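Local coordinates for protein cytochrome c (Hydrogenophilus thermoluteolus, PDB 2D0S) that probably carries electrons through a covalently bound heme c in the electron transport of a moderately thermophilic bacterium, at residues A[25-34]-A[71-79]. Numbering follows the deposited sequence.
Sequences YKDVAKKYTE and IVRWVLTLK. With HEC (heme c), chain B.
One face of the Tyr-25 ring is covered by Val-75. Its CG2 sits 3.8 Å from the centroid of the Tyr-25 ring, over the face but offset toward the rim, as a CH-pi contact. The edge of Trp-74 turns toward the face of Tyr-25, offset, with planes at 73° and CZ3 of Trp-74 4.2 Å from CD1 of Tyr-25. Leu-78 CD1 lies over one face of the Trp-74 ring, offset toward its rim, and meets CB of Tyr-25 at 3.6 Å. At the edge of the Tyr-25 ring, near its plane, is the heme meso carbon CHB. His-14, the axial iron ligand, also meets this ring, with the two planes at a small angle. Replacing Tyr-25 by alanine is likely to open a gap beside His-14 and to leave the Val-75 methyl and the Trp-74 edge without an aromatic partner.

O1A of a heme propionate lies at the edge of the Tyr-32 ring, near its plane. Tyr-32 OH donates a 2.5 Å hydrogen bond to this O1A. Lys-31 NZ gives a weak hydrogen bond to the same hydroxyl.

This is the small all-helical cytochrome c fold. The axes of 25-31 and 71-75 cross at -82°, close to perpendicular. Ala-29 lies at the closest backbone approach, its CB 3.5 Å from Val-75 O. Val-75 has CG1 anti to its backbone N (chi1 167°), which sends that methyl to CG1 of Val-28, 3.7 Å away, while CG2 serves the tyrosine. Val-28 CG1 in turn touches the heme methyl CMA.

Leu-76 reaches across to the chain after helix 25-31: its CD1 packs on Thr-33 O and Glu-34 CA, and CD2 on Tyr-32 CB. A water sits between Tyr-32 O and Leu-76 O, within hydrogen-bonding distance of each. Lys-26 NZ makes a long salt bridge, 3.9 Å, to OXT of the C-terminal Lys-79.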
# COMPACT_ATOMS: atom_id res chain seq x y z
N TYR A 25 -4.63 -0.48 6.09
CA TYR A 25 -4.65 0.71 5.26
C TYR A 25 -5.02 1.92 6.12
O TYR A 25 -4.58 3.00 5.85
CB TYR A 25 -5.64 0.56 4.12
CG TYR A 25 -5.13 -0.34 3.02
CD1 TYR A 25 -5.99 -1.19 2.35
CD2 TYR A 25 -3.77 -0.39 2.71
CE1 TYR A 25 -5.53 -2.04 1.39
CE2 TYR A 25 -3.31 -1.18 1.67
CZ TYR A 25 -4.21 -2.00 1.02
OH TYR A 25 -3.80 -2.84 0.04
N LYS A 26 -5.80 1.71 7.17
CA LYS A 26 -6.16 2.81 8.08
C LYS A 26 -4.93 3.32 8.86
O LYS A 26 -4.79 4.51 9.07
CB LYS A 26 -7.27 2.39 9.05
CG LYS A 26 -8.70 2.53 8.52
CD LYS A 26 -9.71 2.27 9.68
CE LYS A 26 -11.14 2.72 9.34
NZ LYS A 26 -11.30 4.22 9.30
N ASP A 27 -4.01 2.41 9.19
CA ASP A 27 -2.73 2.79 9.86
C ASP A 27 -1.79 3.50 8.87
O ASP A 27 -1.06 4.44 9.26
CB ASP A 27 -2.00 1.54 10.40
CG ASP A 27 -2.35 1.23 11.87
OD1 ASP A 27 -1.72 0.29 12.42
OD2 ASP A 27 -3.27 1.87 12.46
N VAL A 28 -1.87 3.09 7.60
CA VAL A 28 -1.05 3.73 6.57
C VAL A 28 -1.57 5.16 6.41
O VAL A 28 -0.79 6.09 6.49
CB VAL A 28 -1.04 2.99 5.20
CG1 VAL A 28 -0.37 3.91 4.06
CG2 VAL A 28 -0.27 1.63 5.32
N ALA A 29 -2.89 5.33 6.27
CA ALA A 29 -3.49 6.67 6.20
C ALA A 29 -3.16 7.56 7.43
O ALA A 29 -3.06 8.77 7.31
CB ALA A 29 -4.98 6.55 6.04
N LYS A 30 -3.02 6.94 8.61
CA LYS A 30 -2.68 7.67 9.85
C LYS A 30 -1.20 8.10 9.89
O LYS A 30 -0.84 9.13 10.45
CB LYS A 30 -3.01 6.82 11.08
CG LYS A 30 -4.45 6.97 11.53
CD LYS A 30 -4.86 5.84 12.53
CE LYS A 30 -6.36 5.67 12.53
NZ LYS A 30 -6.76 4.53 13.47
N LYS A 31 -0.35 7.34 9.25
CA LYS A 31 1.03 7.66 9.26
C LYS A 31 1.42 8.68 8.17
O LYS A 31 2.34 9.45 8.34
CB LYS A 31 1.86 6.40 9.14
CG LYS A 31 3.29 6.56 9.59
CD LYS A 31 3.89 5.19 9.95
CE LYS A 31 5.43 5.20 9.87
NZ LYS A 31 5.98 5.86 8.59
N TYR A 32 0.73 8.66 7.02
CA TYR A 32 1.16 9.51 5.90
C TYR A 32 0.11 10.51 5.52
O TYR A 32 -1.07 10.39 5.95
CB TYR A 32 1.51 8.66 4.70
CG TYR A 32 2.59 7.68 4.98
CD1 TYR A 32 3.92 8.08 5.02
CD2 TYR A 32 2.28 6.35 5.28
CE1 TYR A 32 4.93 7.17 5.31
CE2 TYR A 32 3.29 5.42 5.54
CZ TYR A 32 4.61 5.84 5.55
OH TYR A 32 5.60 4.93 5.76
N THR A 33 0.48 11.38 4.57
CA THR A 33 -0.53 12.26 3.96
C THR A 33 -0.34 12.22 2.42
O THR A 33 0.60 11.60 1.92
CB THR A 33 -0.42 13.69 4.38
OG1 THR A 33 0.80 14.21 3.85
CG2 THR A 33 -0.43 13.83 5.91
N GLU A 34 -1.17 12.97 1.70
CA GLU A 34 -1.02 13.05 0.24
C GLU A 34 0.39 13.58 -0.15
O GLU A 34 0.81 13.44 -1.28
CB GLU A 34 -2.10 13.90 -0.40
CG GLU A 34 -2.18 15.32 0.18
CD GLU A 34 -3.18 15.45 1.39
OE1 GLU A 34 -3.56 14.43 2.00
OE2 GLU A 34 -3.58 16.59 1.69
N ILE A 71 -4.15 3.26 -6.24
CA ILE A 71 -4.49 2.51 -5.02
C ILE A 71 -3.98 3.33 -3.83
O ILE A 71 -4.73 3.62 -2.90
CB ILE A 71 -3.89 1.11 -5.02
CG1 ILE A 71 -4.50 0.25 -6.16
CG2 ILE A 71 -4.05 0.43 -3.58
CD1 ILE A 71 -3.59 -1.04 -6.56
N VAL A 72 -2.78 3.88 -3.97
CA VAL A 72 -2.18 4.60 -2.89
C VAL A 72 -2.96 5.87 -2.52
O VAL A 72 -3.22 6.13 -1.33
CB VAL A 72 -0.69 4.89 -3.13
CG1 VAL A 72 -0.22 5.99 -2.21
CG2 VAL A 72 0.17 3.57 -2.90
N ARG A 73 -3.44 6.61 -3.51
CA ARG A 73 -4.20 7.82 -3.17
C ARG A 73 -5.51 7.45 -2.49
O ARG A 73 -5.97 8.15 -1.60
CB ARG A 73 -4.42 8.71 -4.41
CG ARG A 73 -3.15 9.32 -4.93
CD ARG A 73 -3.40 10.40 -6.07
NE ARG A 73 -2.14 10.90 -6.61
CZ ARG A 73 -1.44 11.91 -6.08
NH1 ARG A 73 -1.91 12.55 -5.04
NH2 ARG A 73 -0.29 12.30 -6.63
N TRP A 74 -6.07 6.30 -2.85
CA TRP A 74 -7.29 5.83 -2.22
C TRP A 74 -7.04 5.38 -0.74
O TRP A 74 -7.76 5.78 0.14
CB TRP A 74 -7.94 4.71 -3.03
CG TRP A 74 -8.94 3.96 -2.27
CD1 TRP A 74 -10.17 4.40 -1.88
CD2 TRP A 74 -8.77 2.67 -1.64
NE1 TRP A 74 -10.80 3.45 -1.13
CE2 TRP A 74 -9.95 2.37 -0.95
CE3 TRP A 74 -7.72 1.75 -1.59
CZ2 TRP A 74 -10.11 1.22 -0.21
CZ3 TRP A 74 -7.87 0.61 -0.90
CH2 TRP A 74 -9.07 0.32 -0.23
N VAL A 75 -6.03 4.53 -0.52
CA VAL A 75 -5.60 4.19 0.84
C VAL A 75 -5.56 5.43 1.74
O VAL A 75 -6.04 5.40 2.89
CB VAL A 75 -4.23 3.52 0.84
CG1 VAL A 75 -3.63 3.47 2.28
CG2 VAL A 75 -4.35 2.11 0.28
N LEU A 76 -5.04 6.54 1.22
CA LEU A 76 -4.80 7.68 2.10
C LEU A 76 -6.07 8.43 2.50
O LEU A 76 -6.05 9.26 3.41
CB LEU A 76 -3.77 8.64 1.51
CG LEU A 76 -2.34 8.20 1.31
CD1 LEU A 76 -1.58 9.30 0.58
CD2 LEU A 76 -1.63 7.83 2.60
N THR A 77 -7.17 8.16 1.82
CA THR A 77 -8.45 8.79 2.17
C THR A 77 -9.24 8.04 3.26
O THR A 77 -10.26 8.52 3.70
CB THR A 77 -9.37 8.94 0.92
OG1 THR A 77 -9.82 7.65 0.52
CG2 THR A 77 -8.62 9.59 -0.22
N LEU A 78 -8.78 6.84 3.65
CA LEU A 78 -9.48 6.04 4.69
C LEU A 78 -9.20 6.57 6.05
O LEU A 78 -8.33 6.08 6.74
CB LEU A 78 -9.04 4.57 4.64
CG LEU A 78 -9.08 4.00 3.23
CD1 LEU A 78 -8.48 2.63 3.15
CD2 LEU A 78 -10.55 4.04 2.70
N LYS A 79 -9.95 7.59 6.45
CA LYS A 79 -9.93 8.04 7.84
C LYS A 79 -11.26 7.75 8.55
O LYS A 79 -12.15 7.08 7.99
CB LYS A 79 -9.57 9.53 7.92
CG LYS A 79 -8.05 9.79 7.87
CD LYS A 79 -7.66 10.70 6.68
CE LYS A 79 -8.77 11.77 6.37
NZ LYS A 79 -8.23 13.04 5.73
OXT LYS A 79 -11.45 8.13 9.72
FE HEC B . 2.04 -3.85 1.01
CHA HEC B . 3.75 -2.07 3.39
CHB HEC B . 0.55 -1.05 -0.13
CHC HEC B . 0.84 -5.64 -1.65
CHD HEC B . 3.08 -6.80 2.51
NA HEC B . 2.11 -1.97 1.52
C1A HEC B . 2.88 -1.41 2.55
C2A HEC B . 2.65 0.02 2.58
C3A HEC B . 1.73 0.31 1.63
C4A HEC B . 1.39 -0.93 0.94
CMA HEC B . 1.16 1.72 1.27
CAA HEC B . 3.31 1.01 3.58
CBA HEC B . 4.68 1.37 3.02
CGA HEC B . 5.54 2.06 4.04
O1A HEC B . 5.02 2.55 5.06
O2A HEC B . 6.76 2.15 3.80
NB HEC B . 0.93 -3.44 -0.60
C1B HEC B . 0.42 -2.19 -0.90
C2B HEC B . -0.19 -2.26 -2.20
C3B HEC B . -0.14 -3.54 -2.61
C4B HEC B . 0.62 -4.29 -1.63
CMB HEC B . -0.94 -1.07 -2.83
CAB HEC B . -0.75 -4.18 -3.91
CBB HEC B . -0.27 -3.46 -5.19
NC HEC B . 1.96 -5.81 0.55
C1C HEC B . 1.40 -6.35 -0.61
C2C HEC B . 1.44 -7.79 -0.53
C3C HEC B . 2.25 -8.10 0.54
C4C HEC B . 2.45 -6.87 1.28
CMC HEC B . 1.13 -8.67 -1.76
CAC HEC B . 2.65 -9.49 1.16
CBC HEC B . 2.88 -10.68 0.20
ND HEC B . 3.29 -4.38 2.71
C1D HEC B . 3.60 -5.67 3.09
C2D HEC B . 4.46 -5.63 4.25
C3D HEC B . 4.63 -4.15 4.53
C4D HEC B . 3.87 -3.45 3.53
CMD HEC B . 5.06 -6.83 4.99
CAD HEC B . 5.51 -3.50 5.60
CBD HEC B . 6.81 -3.14 4.92
CGD HEC B . 7.69 -2.46 5.96
O1D HEC B . 7.64 -2.92 7.12
O2D HEC B . 8.43 -1.47 5.62
O HOH W 1 -3.76 10.36 4.80
O HOH W 2 0.41 14.41 -3.68